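Local coordinates for protein branched-chain-amino-acid aminotransferase (Deinococcus radiodurans, PDB 3UZO) that probably catalyses the pyridoxal-phosphate-dependent transfer of an amino group between leucine, valine or isoleucine and 2-oxoglutarate, yielding the branched-chain 2-oxo acid and glutamate, at residues I119-Q124 with F163-F168; L79-Y82 with S88-L91; L272-H277 with E352-K357; Y40-K45 with D115-D120; R127-F132 with V167-V172. One frame throughout, in Å; residues are numbered along the deposited sequence.

Interaction 1 (I119-Q124 with F163-F168); sequences IDACLQ and FIFSVF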
# COMPACT_ATOMS: atom_id res chain seq x y z
N ILE A 119 -1.08 -23.41 8.86
CA ILE A 119 -0.35 -24.58 8.40
C ILE A 119 -1.32 -25.61 7.83
O ILE A 119 -1.02 -26.26 6.83
CB ILE A 119 0.48 -25.20 9.53
CG1 ILE A 119 1.46 -24.15 10.09
CG2 ILE A 119 1.24 -26.41 9.02
CD1 ILE A 119 2.36 -24.67 11.21
N ASP A 120 -2.47 -25.77 8.47
CA ASP A 120 -3.44 -26.74 7.97
C ASP A 120 -3.90 -26.33 6.57
O ASP A 120 -4.13 -27.19 5.72
CB ASP A 120 -4.64 -26.85 8.90
CG ASP A 120 -5.69 -27.81 8.38
OD1 ASP A 120 -6.69 -27.34 7.79
OD2 ASP A 120 -5.50 -29.03 8.53
N ALA A 121 -4.04 -25.03 6.34
CA ALA A 121 -4.47 -24.55 5.02
C ALA A 121 -3.42 -24.89 3.95
O ALA A 121 -3.76 -25.36 2.87
CB ALA A 121 -4.72 -23.04 5.06
N CYS A 122 -2.15 -24.64 4.24
CA CYS A 122 -1.12 -24.96 3.25
C CYS A 122 -1.04 -26.48 3.03
O CYS A 122 -0.89 -26.93 1.90
CB CYS A 122 0.24 -24.39 3.66
SG CYS A 122 0.80 -24.84 5.29
N LEU A 123 -1.16 -27.28 4.09
CA LEU A 123 -1.12 -28.73 3.94
C LEU A 123 -2.26 -29.19 3.02
O LEU A 123 -2.04 -29.97 2.10
CB LEU A 123 -1.23 -29.44 5.29
CG LEU A 123 -0.04 -29.25 6.23
CD1 LEU A 123 -0.34 -29.85 7.59
CD2 LEU A 123 1.20 -29.88 5.61
N GLN A 124 -3.47 -28.68 3.28
CA GLN A 124 -4.62 -29.03 2.45
C GLN A 124 -4.36 -28.70 0.99
O GLN A 124 -4.64 -29.49 0.10
CB GLN A 124 -5.87 -28.29 2.90
CG GLN A 124 -6.52 -28.81 4.17
CD GLN A 124 -7.92 -28.25 4.36
OE1 GLN A 124 -8.77 -28.38 3.48
NE2 GLN A 124 -8.18 -27.64 5.51
N PHE A 163 -13.23 -10.20 6.44
CA PHE A 163 -11.96 -10.52 5.81
C PHE A 163 -11.99 -11.89 5.17
O PHE A 163 -12.81 -12.75 5.51
CB PHE A 163 -10.82 -10.49 6.84
CG PHE A 163 -10.72 -9.21 7.60
CD1 PHE A 163 -11.57 -8.95 8.68
CD2 PHE A 163 -9.80 -8.23 7.23
CE1 PHE A 163 -11.51 -7.75 9.37
CE2 PHE A 163 -9.73 -7.03 7.92
CZ PHE A 163 -10.58 -6.78 8.99
N ILE A 164 -11.08 -12.09 4.22
CA ILE A 164 -10.94 -13.36 3.56
C ILE A 164 -9.49 -13.81 3.73
O ILE A 164 -8.55 -12.99 3.68
CB ILE A 164 -11.26 -13.27 2.05
CG1 ILE A 164 -12.77 -13.24 1.84
CG2 ILE A 164 -10.60 -14.43 1.31
CD1 ILE A 164 -13.19 -13.16 0.37
N PHE A 165 -9.30 -15.10 3.98
CA PHE A 165 -7.98 -15.69 4.10
C PHE A 165 -7.98 -16.78 3.05
O PHE A 165 -8.88 -17.62 3.03
CB PHE A 165 -7.74 -16.33 5.46
CG PHE A 165 -6.55 -17.26 5.50
CD1 PHE A 165 -5.31 -16.84 5.04
CD2 PHE A 165 -6.67 -18.55 6.02
CE1 PHE A 165 -4.20 -17.68 5.11
CE2 PHE A 165 -5.56 -19.40 6.10
CZ PHE A 165 -4.32 -18.97 5.64
N SER A 166 -6.98 -16.76 2.17
CA SER A 166 -6.94 -17.76 1.11
C SER A 166 -5.51 -18.22 0.86
O SER A 166 -4.55 -17.50 1.14
CB SER A 166 -7.54 -17.18 -0.18
OG SER A 166 -7.53 -18.11 -1.24
N VAL A 167 -5.38 -19.44 0.35
CA VAL A 167 -4.08 -19.98 0.01
C VAL A 167 -4.17 -20.73 -1.31
O VAL A 167 -4.96 -21.67 -1.43
CB VAL A 167 -3.53 -21.00 1.07
CG1 VAL A 167 -2.09 -21.40 0.69
CG2 VAL A 167 -3.53 -20.38 2.46
N PHE A 168 -3.42 -20.29 -2.31
CA PHE A 168 -3.39 -20.99 -3.58
C PHE A 168 -1.92 -21.33 -3.84
O PHE A 168 -1.03 -20.77 -3.19
CB PHE A 168 -4.00 -20.16 -4.73
CG PHE A 168 -3.23 -18.92 -5.10
CD1 PHE A 168 -2.15 -18.98 -5.99
CD2 PHE A 168 -3.64 -17.68 -4.63
CE1 PHE A 168 -1.49 -17.82 -6.40
CE2 PHE A 168 -2.97 -16.50 -5.03
CZ PHE A 168 -1.90 -16.58 -5.92
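Helix-on-sheet packing in the class-IV aminotransferase fold brings Ala121 of helix 115-128 against Phe165 and Val167 of strand 162-172, two residues that face the helix from the same side of the antiparallel sheet. The axes of the two short segments approach to 8.4 Å and run 34° apart. The methyl Ala121 CB does the touching: it approaches the CE2/CZ end of the Phe165 ring obliquely, 3.9 Å from Phe165 CE2, and is also 3.9 Å from Val167 CG2. Phe165 reaches forward because CG stands anti to the backbone N (chi1 164°), which carries the far end of the ring to the helix. Val167 turns its other methyl toward the backbone of Cys122, a looser touch, Val167 CG1 to Cys122 CA 4.5 Å. Tyr40 of the neighbouring strand also touches Ala121. With carbon alone meeting carbon between buried residues, the contact is held by dispersion and by exclusion of water, and has little directionality.

Interaction 2 (L79-Y82 with S88-L91); sequences LKAY and SINL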
# COMPACT_ATOMS: atom_id res chain seq x y z
N LEU A 79 5.77 -19.27 0.70
CA LEU A 79 6.56 -20.39 1.17
C LEU A 79 6.42 -21.52 0.17
O LEU A 79 5.50 -21.53 -0.64
CB LEU A 79 6.12 -20.84 2.56
CG LEU A 79 4.68 -21.31 2.77
CD1 LEU A 79 4.64 -22.18 4.02
CD2 LEU A 79 3.74 -20.12 2.89
N LYS A 80 7.31 -22.50 0.26
CA LYS A 80 7.30 -23.59 -0.71
C LYS A 80 7.22 -25.00 -0.15
O LYS A 80 7.58 -25.24 1.01
CB LYS A 80 8.57 -23.52 -1.56
CG LYS A 80 8.69 -22.32 -2.52
CD LYS A 80 10.10 -22.26 -3.11
CE LYS A 80 10.24 -21.20 -4.20
NZ LYS A 80 11.69 -20.92 -4.44
N ALA A 81 6.73 -25.91 -0.99
CA ALA A 81 6.65 -27.33 -0.67
C ALA A 81 7.67 -27.95 -1.63
O ALA A 81 7.78 -27.49 -2.78
CB ALA A 81 5.25 -27.87 -0.94
N TYR A 82 8.41 -28.95 -1.18
CA TYR A 82 9.42 -29.58 -2.03
C TYR A 82 9.32 -31.10 -2.08
O TYR A 82 9.02 -31.74 -1.08
CB TYR A 82 10.84 -29.21 -1.55
CG TYR A 82 11.10 -27.74 -1.27
CD1 TYR A 82 10.66 -27.13 -0.08
CD2 TYR A 82 11.82 -26.95 -2.18
CE1 TYR A 82 10.95 -25.79 0.20
CE2 TYR A 82 12.11 -25.61 -1.91
CZ TYR A 82 11.67 -25.04 -0.72
OH TYR A 82 11.94 -23.71 -0.47
N SER A 88 9.07 -38.26 -0.26
CA SER A 88 8.32 -37.46 0.70
C SER A 88 8.24 -36.00 0.26
O SER A 88 8.91 -35.61 -0.70
CB SER A 88 8.96 -37.53 2.09
OG SER A 88 10.23 -36.92 2.11
N ILE A 89 7.44 -35.20 0.96
CA ILE A 89 7.27 -33.78 0.64
C ILE A 89 7.58 -32.88 1.83
O ILE A 89 7.01 -33.04 2.92
CB ILE A 89 5.82 -33.47 0.21
CG1 ILE A 89 5.44 -34.33 -1.00
CG2 ILE A 89 5.68 -31.98 -0.12
CD1 ILE A 89 3.96 -34.23 -1.37
N ASN A 90 8.49 -31.94 1.61
CA ASN A 90 8.89 -30.99 2.65
C ASN A 90 8.22 -29.63 2.54
O ASN A 90 8.11 -29.06 1.46
CB ASN A 90 10.41 -30.75 2.59
CG ASN A 90 11.21 -31.88 3.21
OD1 ASN A 90 10.65 -32.85 3.72
ND2 ASN A 90 12.53 -31.75 3.17
N LEU A 91 7.76 -29.12 3.68
CA LEU A 91 7.17 -27.79 3.76
C LEU A 91 8.21 -27.12 4.67
O LEU A 91 8.48 -27.60 5.77
CB LEU A 91 5.79 -27.85 4.41
CG LEU A 91 4.88 -26.61 4.36
CD1 LEU A 91 4.84 -26.00 2.95
CD2 LEU A 91 3.49 -27.04 4.80
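Leu91 reaches back across the hairpin toward Lys80 and Leu79. From CB, its CG is anti to the backbone N (chi1 -169°), and from CG the two methyls diverge. CD1 turns to the partner strand, where it lies 3.4 Å from the carbonyl oxygen Lys80 O, 4.0 Å from Leu79 CD1 and 4.3 Å from Ala81 CB; the two leucine side chains cross obliquely. CD2 heads for helix 115-128, meeting Cys122 and Leu123. Strands 74-83 and 89-91 form an antiparallel beta hairpin within the larger sheet, and Ala81 and Leu91 are a non-hydrogen-bonded pair on its helix-facing side. The next pair, Tyr82 and Asn90, is hydrogen-bonded: Tyr82 N gives to Asn90 O and Asn90 N to Tyr82 O, both at 2.7 Å. Their side chains occupy the other face; the backbone oxygen Asn90 O also lies near the plane of the Tyr82 ring, at its edge, 3.5 Å from Tyr82 CD1. Beyond the hairpin, the Asn90 amide is held by Lys357 NZ at OD1 and Gln344 O at ND2. Lys80 NZ donates to the carbonyl of Thr304, a residue that binds both glutamate and the cofactor.

Interaction 3 (L272-H277 with E352-K357); sequences LWLAEH and EGWIVK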
# COMPACT_ATOMS: atom_id res chain seq x y z
N LEU A 272 21.29 -17.00 8.62
CA LEU A 272 21.95 -16.49 9.80
C LEU A 272 22.29 -17.68 10.71
O LEU A 272 23.40 -17.78 11.24
CB LEU A 272 20.99 -15.53 10.51
CG LEU A 272 21.42 -14.16 11.05
CD1 LEU A 272 22.45 -13.51 10.16
CD2 LEU A 272 20.17 -13.27 11.16
N TRP A 273 21.34 -18.60 10.85
CA TRP A 273 21.52 -19.78 11.69
C TRP A 273 22.53 -20.76 11.09
O TRP A 273 23.44 -21.24 11.77
CB TRP A 273 20.18 -20.50 11.91
CG TRP A 273 20.25 -21.55 12.99
CD1 TRP A 273 20.05 -21.35 14.33
CD2 TRP A 273 20.62 -22.93 12.84
NE1 TRP A 273 20.29 -22.52 15.02
CE2 TRP A 273 20.64 -23.50 14.13
CE3 TRP A 273 20.94 -23.73 11.73
CZ2 TRP A 273 20.96 -24.84 14.34
CZ3 TRP A 273 21.27 -25.06 11.95
CH2 TRP A 273 21.28 -25.61 13.24
N LEU A 274 22.37 -21.05 9.80
CA LEU A 274 23.25 -21.98 9.10
C LEU A 274 24.69 -21.48 9.09
O LEU A 274 25.63 -22.26 9.29
CB LEU A 274 22.77 -22.17 7.66
CG LEU A 274 21.87 -23.37 7.31
CD1 LEU A 274 21.03 -23.78 8.50
CD2 LEU A 274 20.99 -23.02 6.11
N ALA A 275 24.86 -20.19 8.85
CA ALA A 275 26.19 -19.59 8.82
C ALA A 275 26.94 -19.86 10.11
O ALA A 275 28.10 -20.27 10.10
CB ALA A 275 26.08 -18.08 8.58
N GLU A 276 26.27 -19.63 11.24
CA GLU A 276 26.89 -19.82 12.54
C GLU A 276 27.07 -21.27 12.97
O GLU A 276 28.18 -21.71 13.24
CB GLU A 276 26.09 -19.09 13.62
CG GLU A 276 26.81 -19.05 14.96
CD GLU A 276 25.98 -18.41 16.06
OE1 GLU A 276 25.25 -17.45 15.77
OE2 GLU A 276 26.09 -18.86 17.22
N HIS A 277 25.97 -22.02 13.03
CA HIS A 277 25.99 -23.40 13.50
C HIS A 277 26.34 -24.52 12.51
O HIS A 277 26.47 -25.67 12.92
CB HIS A 277 24.66 -23.73 14.17
CG HIS A 277 24.28 -22.78 15.26
ND1 HIS A 277 23.55 -21.63 15.03
CD2 HIS A 277 24.59 -22.77 16.58
CE1 HIS A 277 23.43 -20.96 16.16
NE2 HIS A 277 24.05 -21.63 17.12
N GLU A 352 16.18 -28.93 13.96
CA GLU A 352 14.93 -29.26 14.63
C GLU A 352 13.87 -28.17 14.43
O GLU A 352 14.17 -26.99 14.51
CB GLU A 352 15.17 -29.47 16.12
CG GLU A 352 16.33 -30.41 16.44
CD GLU A 352 16.22 -31.74 15.73
OE1 GLU A 352 15.22 -32.45 15.94
OE2 GLU A 352 17.14 -32.08 14.95
N GLY A 353 12.63 -28.57 14.15
CA GLY A 353 11.58 -27.59 13.97
C GLY A 353 11.43 -27.13 12.53
O GLY A 353 10.34 -26.77 12.10
N TRP A 354 12.54 -27.12 11.79
CA TRP A 354 12.49 -26.73 10.39
C TRP A 354 12.03 -28.00 9.70
O TRP A 354 12.48 -29.09 10.04
CB TRP A 354 13.88 -26.39 9.84
CG TRP A 354 14.62 -25.24 10.48
CD1 TRP A 354 14.49 -24.78 11.76
CD2 TRP A 354 15.71 -24.51 9.90
NE1 TRP A 354 15.44 -23.81 12.01
CE2 TRP A 354 16.20 -23.63 10.89
CE3 TRP A 354 16.32 -24.53 8.64
CZ2 TRP A 354 17.29 -22.78 10.66
CZ3 TRP A 354 17.40 -23.67 8.41
CH2 TRP A 354 17.87 -22.81 9.41
N ILE A 355 11.14 -27.85 8.73
CA ILE A 355 10.61 -28.97 7.95
C ILE A 355 9.42 -29.73 8.55
O ILE A 355 9.50 -30.36 9.61
CB ILE A 355 11.73 -29.99 7.55
CG1 ILE A 355 11.45 -30.54 6.15
CG2 ILE A 355 11.78 -31.17 8.51
CD1 ILE A 355 10.12 -31.24 6.02
N VAL A 356 8.31 -29.63 7.83
CA VAL A 356 7.08 -30.30 8.18
C VAL A 356 6.81 -31.22 7.00
O VAL A 356 6.69 -30.76 5.85
CB VAL A 356 5.92 -29.31 8.33
CG1 VAL A 356 4.60 -30.07 8.43
CG2 VAL A 356 6.13 -28.44 9.57
N LYS A 357 6.73 -32.52 7.26
CA LYS A 357 6.45 -33.50 6.21
C LYS A 357 4.97 -33.43 5.88
O LYS A 357 4.13 -33.50 6.78
CB LYS A 357 6.82 -34.91 6.69
CG LYS A 357 8.32 -35.16 6.79
CD LYS A 357 8.97 -35.15 5.41
CE LYS A 357 10.47 -35.41 5.47
NZ LYS A 357 11.10 -35.41 4.12
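Aromatic contact comes first: the six-membered rings of Trp273 and Trp354 meet obliquely, their centroids 5.4 Å apart and their planes at 63°. Trp354 presents its benzo edge, with CZ2 3.9 Å from Trp273 CB, a carbon lying in the plane of the Trp354 ring, and CZ2 also comes within 3.9 Å of Trp273 CE3. Arg93 makes a cation-pi contact with the Trp354 indole. Trp354 belongs to the C-terminal segment leading into strand 356-357, whereas Trp273 and Leu274 lie on helix 266-277; the contact thus joins the helix that begins at the cofactor-binding Ile266 and Thr267 to the end of the chain. Aliphatic packing adds the methyl Leu274 CD1, 3.4 Å from Trp354 CH2 and close to CZ3 as well, approaching the ring obliquely. Within the helix, Trp273 O accepts from His277 N and, at 3.3 Å, from His277 ND1, and this ND1 also sits above one face of the Trp273 indole, offset toward the rim.

Interaction 4 (Y40-K45 with D115-D120); sequences YLAHWK and DEQFID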
# COMPACT_ATOMS: atom_id res chain seq x y z
N TYR A 40 -7.54 -22.92 -0.96
CA TYR A 40 -8.19 -22.80 0.33
C TYR A 40 -8.79 -21.41 0.50
O TYR A 40 -8.19 -20.40 0.11
CB TYR A 40 -7.16 -23.09 1.43
CG TYR A 40 -7.67 -22.98 2.86
CD1 TYR A 40 -7.95 -24.11 3.61
CD2 TYR A 40 -7.84 -21.73 3.46
CE1 TYR A 40 -8.37 -24.02 4.95
CE2 TYR A 40 -8.26 -21.62 4.79
CZ TYR A 40 -8.52 -22.76 5.52
OH TYR A 40 -8.93 -22.65 6.83
N LEU A 41 -9.99 -21.35 1.07
CA LEU A 41 -10.67 -20.08 1.29
C LEU A 41 -11.39 -20.10 2.64
O LEU A 41 -12.13 -21.04 2.94
CB LEU A 41 -11.69 -19.83 0.17
CG LEU A 41 -12.50 -18.53 0.24
CD1 LEU A 41 -11.58 -17.34 0.06
CD2 LEU A 41 -13.56 -18.53 -0.86
N ALA A 42 -11.17 -19.06 3.43
CA ALA A 42 -11.81 -18.94 4.74
C ALA A 42 -12.34 -17.52 4.87
O ALA A 42 -11.80 -16.58 4.30
CB ALA A 42 -10.81 -19.23 5.86
N HIS A 43 -13.41 -17.38 5.64
CA HIS A 43 -14.05 -16.08 5.83
C HIS A 43 -14.07 -15.68 7.29
O HIS A 43 -14.26 -16.51 8.18
CB HIS A 43 -15.50 -16.14 5.32
CG HIS A 43 -15.63 -16.53 3.88
ND1 HIS A 43 -15.58 -15.61 2.86
CD2 HIS A 43 -15.79 -17.74 3.30
CE1 HIS A 43 -15.71 -16.23 1.70
NE2 HIS A 43 -15.84 -17.52 1.94
N TRP A 44 -13.88 -14.39 7.54
CA TRP A 44 -13.93 -13.86 8.89
C TRP A 44 -15.13 -12.93 8.93
O TRP A 44 -15.35 -12.13 8.02
CB TRP A 44 -12.67 -13.06 9.21
CG TRP A 44 -12.59 -12.63 10.66
CD1 TRP A 44 -11.91 -13.27 11.66
CD2 TRP A 44 -13.18 -11.46 11.25
NE1 TRP A 44 -12.03 -12.56 12.84
CE2 TRP A 44 -12.81 -11.45 12.61
CE3 TRP A 44 -13.98 -10.42 10.76
CZ2 TRP A 44 -13.21 -10.43 13.49
CZ3 TRP A 44 -14.38 -9.41 11.63
CH2 TRP A 44 -13.99 -9.42 12.99
N LYS A 45 -15.92 -13.04 9.99
CA LYS A 45 -17.09 -12.19 10.15
C LYS A 45 -17.62 -12.32 11.57
O LYS A 45 -17.49 -13.38 12.19
CB LYS A 45 -18.18 -12.59 9.15
CG LYS A 45 -19.44 -11.72 9.22
CD LYS A 45 -20.49 -12.15 8.20
CE LYS A 45 -20.97 -13.57 8.46
NZ LYS A 45 -22.08 -13.95 7.53
N ASP A 115 -1.23 -20.70 13.90
CA ASP A 115 -0.34 -21.60 13.15
C ASP A 115 -1.20 -22.78 12.69
O ASP A 115 -1.05 -23.30 11.58
CB ASP A 115 0.76 -22.15 14.05
CG ASP A 115 1.81 -21.11 14.41
OD1 ASP A 115 2.83 -21.51 15.01
OD2 ASP A 115 1.61 -19.92 14.09
N GLU A 116 -2.08 -23.20 13.59
CA GLU A 116 -2.99 -24.31 13.36
C GLU A 116 -3.74 -24.20 12.04
O GLU A 116 -3.67 -25.09 11.19
CB GLU A 116 -4.00 -24.36 14.51
CG GLU A 116 -5.18 -25.29 14.29
CD GLU A 116 -4.87 -26.71 14.68
OE1 GLU A 116 -3.94 -27.31 14.10
OE2 GLU A 116 -5.57 -27.24 15.58
N GLN A 117 -4.47 -23.11 11.87
CA GLN A 117 -5.24 -22.93 10.66
C GLN A 117 -4.37 -22.56 9.46
O GLN A 117 -4.67 -22.96 8.33
CB GLN A 117 -6.32 -21.85 10.88
CG GLN A 117 -7.21 -21.60 9.65
CD GLN A 117 -8.48 -20.83 10.00
OE1 GLN A 117 -8.56 -20.17 11.04
NE2 GLN A 117 -9.48 -20.90 9.12
N PHE A 118 -3.29 -21.83 9.71
CA PHE A 118 -2.41 -21.41 8.63
C PHE A 118 -1.71 -22.61 8.01
O PHE A 118 -1.75 -22.82 6.78
CB PHE A 118 -1.36 -20.42 9.15
CG PHE A 118 -0.44 -19.87 8.09
CD1 PHE A 118 -0.67 -18.60 7.54
CD2 PHE A 118 0.66 -20.60 7.65
CE1 PHE A 118 0.20 -18.08 6.57
CE2 PHE A 118 1.53 -20.08 6.68
CZ PHE A 118 1.30 -18.81 6.14
N ILE A 119 -1.08 -23.41 8.86
CA ILE A 119 -0.35 -24.58 8.40
C ILE A 119 -1.32 -25.61 7.83
O ILE A 119 -1.02 -26.26 6.83
CB ILE A 119 0.48 -25.20 9.53
CG1 ILE A 119 1.46 -24.15 10.09
CG2 ILE A 119 1.24 -26.41 9.02
CD1 ILE A 119 2.36 -24.67 11.21
N ASP A 120 -2.47 -25.77 8.47
CA ASP A 120 -3.44 -26.74 7.97
C ASP A 120 -3.90 -26.33 6.57
O ASP A 120 -4.13 -27.19 5.72
CB ASP A 120 -4.64 -26.85 8.90
CG ASP A 120 -5.69 -27.81 8.38
OD1 ASP A 120 -6.69 -27.34 7.79
OD2 ASP A 120 -5.50 -29.03 8.53
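Polar contact between Tyr40 and Gln117 rests on one direct hydrogen bond: Gln117 NE2 donates to Tyr40 OH over 2.9 Å, nearly straight at 170° about the hydrogen. The hydroxyl lies in the amide plane, so the N-H points squarely at the phenol oxygen, while NE2 itself lies near the plane of the tyrosine ring, beyond its edge. Ring and amide planes stand 80° apart, and the two side chains cross at about a right angle. Both reach out extended: Tyr40 has CG anti to its N (chi1 179°), and the glutamine chain continues straight beyond CG. NE2 also hydrogen-bonds Asp50 O on strand 48-55, and two bonds from one amide nitrogen would hold the amide against rotation. Strand 39-45 sits between strands 48-55 and 162-172 in the antiparallel sheet, and helix 115-128 lies over the sheet, its first turn carrying Gln117 to this spot. Van der Waals contact is slighter. Gln117 CG lies 3.5 Å from Tyr40 OH, and Ala42 CB, two residues along the strand and also directed at the helix, comes 3.9 Å from Gln117 NE2. Further along the helix, Ala121, Gln124 and Val125 touch the tyrosine.

Interaction 5 (R127-F132 with V167-V172); sequences RANEHF and VFCVPV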
# COMPACT_ATOMS: atom_id res chain seq x y z
N ARG A 127 -1.53 -31.09 -0.50
CA ARG A 127 -2.07 -32.42 -0.73
C ARG A 127 -3.05 -32.51 -1.89
O ARG A 127 -2.99 -33.44 -2.68
CB ARG A 127 -2.71 -32.94 0.56
CG ARG A 127 -1.67 -33.32 1.61
CD ARG A 127 -2.28 -33.47 2.99
NE ARG A 127 -1.24 -33.74 3.98
CZ ARG A 127 -1.37 -33.51 5.28
NH1 ARG A 127 -2.51 -33.01 5.75
NH2 ARG A 127 -0.37 -33.78 6.11
N ALA A 128 -3.95 -31.53 -2.01
CA ALA A 128 -4.95 -31.54 -3.08
C ALA A 128 -4.37 -31.21 -4.45
O ALA A 128 -4.99 -31.50 -5.47
CB ALA A 128 -6.06 -30.56 -2.74
N ASN A 129 -3.18 -30.60 -4.47
CA ASN A 129 -2.53 -30.24 -5.73
C ASN A 129 -1.17 -30.91 -5.83
O ASN A 129 -0.26 -30.39 -6.48
CB ASN A 129 -2.35 -28.72 -5.80
CG ASN A 129 -3.67 -27.97 -5.88
OD1 ASN A 129 -4.29 -27.90 -6.93
ND2 ASN A 129 -4.10 -27.41 -4.75
N GLU A 130 -1.02 -32.07 -5.19
CA GLU A 130 0.27 -32.76 -5.21
C GLU A 130 0.81 -33.04 -6.60
O GLU A 130 2.04 -33.06 -6.81
CB GLU A 130 0.19 -34.07 -4.41
CG GLU A 130 1.43 -34.93 -4.54
CD GLU A 130 1.41 -36.14 -3.64
OE1 GLU A 130 2.33 -36.97 -3.75
OE2 GLU A 130 0.47 -36.26 -2.81
N HIS A 131 -0.08 -33.27 -7.56
CA HIS A 131 0.32 -33.55 -8.93
C HIS A 131 0.99 -32.36 -9.62
O HIS A 131 1.51 -32.50 -10.73
CB HIS A 131 -0.87 -34.06 -9.76
CG HIS A 131 -2.12 -33.23 -9.63
ND1 HIS A 131 -2.78 -33.05 -8.44
CD2 HIS A 131 -2.82 -32.54 -10.56
CE1 HIS A 131 -3.84 -32.29 -8.64
NE2 HIS A 131 -3.89 -31.97 -9.92
N PHE A 132 0.98 -31.19 -8.97
CA PHE A 132 1.61 -29.99 -9.52
C PHE A 132 2.99 -29.76 -8.89
O PHE A 132 3.68 -28.81 -9.23
CB PHE A 132 0.75 -28.75 -9.27
CG PHE A 132 -0.42 -28.62 -10.21
CD1 PHE A 132 -1.71 -28.94 -9.78
CD2 PHE A 132 -0.24 -28.16 -11.51
CE1 PHE A 132 -2.81 -28.80 -10.63
CE2 PHE A 132 -1.33 -28.01 -12.38
CZ PHE A 132 -2.62 -28.33 -11.93
N VAL A 167 -5.38 -19.44 0.35
CA VAL A 167 -4.08 -19.98 0.01
C VAL A 167 -4.17 -20.73 -1.31
O VAL A 167 -4.96 -21.67 -1.43
CB VAL A 167 -3.53 -21.00 1.07
CG1 VAL A 167 -2.09 -21.40 0.69
CG2 VAL A 167 -3.53 -20.38 2.46
N PHE A 168 -3.42 -20.29 -2.31
CA PHE A 168 -3.39 -20.99 -3.58
C PHE A 168 -1.92 -21.33 -3.84
O PHE A 168 -1.03 -20.77 -3.19
CB PHE A 168 -4.00 -20.16 -4.73
CG PHE A 168 -3.23 -18.92 -5.10
CD1 PHE A 168 -2.15 -18.98 -5.99
CD2 PHE A 168 -3.64 -17.68 -4.63
CE1 PHE A 168 -1.49 -17.82 -6.40
CE2 PHE A 168 -2.97 -16.50 -5.03
CZ PHE A 168 -1.90 -16.58 -5.92
N CYS A 169 -1.68 -22.28 -4.73
CA CYS A 169 -0.31 -22.68 -5.02
C CYS A 169 -0.02 -22.62 -6.51
O CYS A 169 -0.94 -22.64 -7.32
CB CYS A 169 -0.03 -24.09 -4.48
SG CYS A 169 -0.99 -25.40 -5.28
N VAL A 170 1.26 -22.53 -6.84
CA VAL A 170 1.72 -22.44 -8.22
C VAL A 170 3.07 -23.12 -8.34
O VAL A 170 4.01 -22.79 -7.61
CB VAL A 170 1.90 -20.96 -8.66
CG1 VAL A 170 2.35 -20.88 -10.13
CG2 VAL A 170 0.61 -20.18 -8.45
N PRO A 171 3.20 -24.10 -9.25
CA PRO A 171 4.51 -24.76 -9.40
C PRO A 171 5.45 -23.71 -9.98
O PRO A 171 5.06 -22.97 -10.89
CB PRO A 171 4.21 -25.88 -10.39
CG PRO A 171 3.12 -25.29 -11.25
CD PRO A 171 2.23 -24.63 -10.23
N VAL A 172 6.67 -23.62 -9.46
CA VAL A 172 7.62 -22.62 -9.96
C VAL A 172 9.06 -23.10 -10.01
O VAL A 172 9.42 -24.09 -9.37
CB VAL A 172 7.63 -21.34 -9.07
CG1 VAL A 172 6.22 -20.81 -8.88
CG2 VAL A 172 8.27 -21.66 -7.72
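The chain leaves helix 115-128 at Asn129, whose phi of -121° breaks the helical run, and a 3-10 turn over residues 130-132 closed by Phe132 N to Asn129 O (2.9 Å) brings Phe132 alongside Pro171, the two CA atoms 6.0 Å apart. Asn129 and Phe132, one before and one at the end of this turn, both direct their side chains at strand 162-172, where Cys169 and Pro171 point back from alternate positions. Cys169 SG sits between its own backbone N and carbonyl carbon (chi1 65°), which tips the sulfur toward the asparagine: it lies 3.6 Å from Asn129 CB and 3.7 Å from Asn129 ND2. The amide's polar needs are met elsewhere, ND2 giving hydrogen bonds to Leu38 O and Val125 O. At the other end Pro171 CB rests 3.2 Å from the carbonyl oxygen Phe132 O, while Pro171 CG is 4.4 Å from Phe132 CD2, an oblique and loose approach to the ring. Thr36 and Asp37 also touch both Asn129 and Phe132, and on the reverse side of the strand Val170 and Val172 pack on Ile155 of the second subunit. Van der Waals touches of sulfur and proline carbons thus tie the C-terminal end of helix 115-128 to the antiparallel sheet, beside a turn closed by one firm backbone bond, with Asn129 held by Leu38 and Val125.

Overall arrangement
From the N terminus, strand 39-45 comes first, and interaction 4 closes a long loop when helix 115-128 arrives on it. Within that loop the hairpin of interaction 2 forms and closes. The helix then continues into interaction 1, which shares Ile119 and Asp120 with interaction 4, and its end supplies interaction 5; both of these are completed by strand 162-172, where they share Val167 and Phe168, their loops crossing, 5 opening within 1 and closing just beyond it. Interaction 3 closes last, joining helix 266-277 to the C-terminal segment, whose Lys357 bonds to Asn90 and Ser88 of interaction 2. Helix 115-128 thus covers one antiparallel sheet, while interaction 3 links that sheet's edge to the cofactor-side helix.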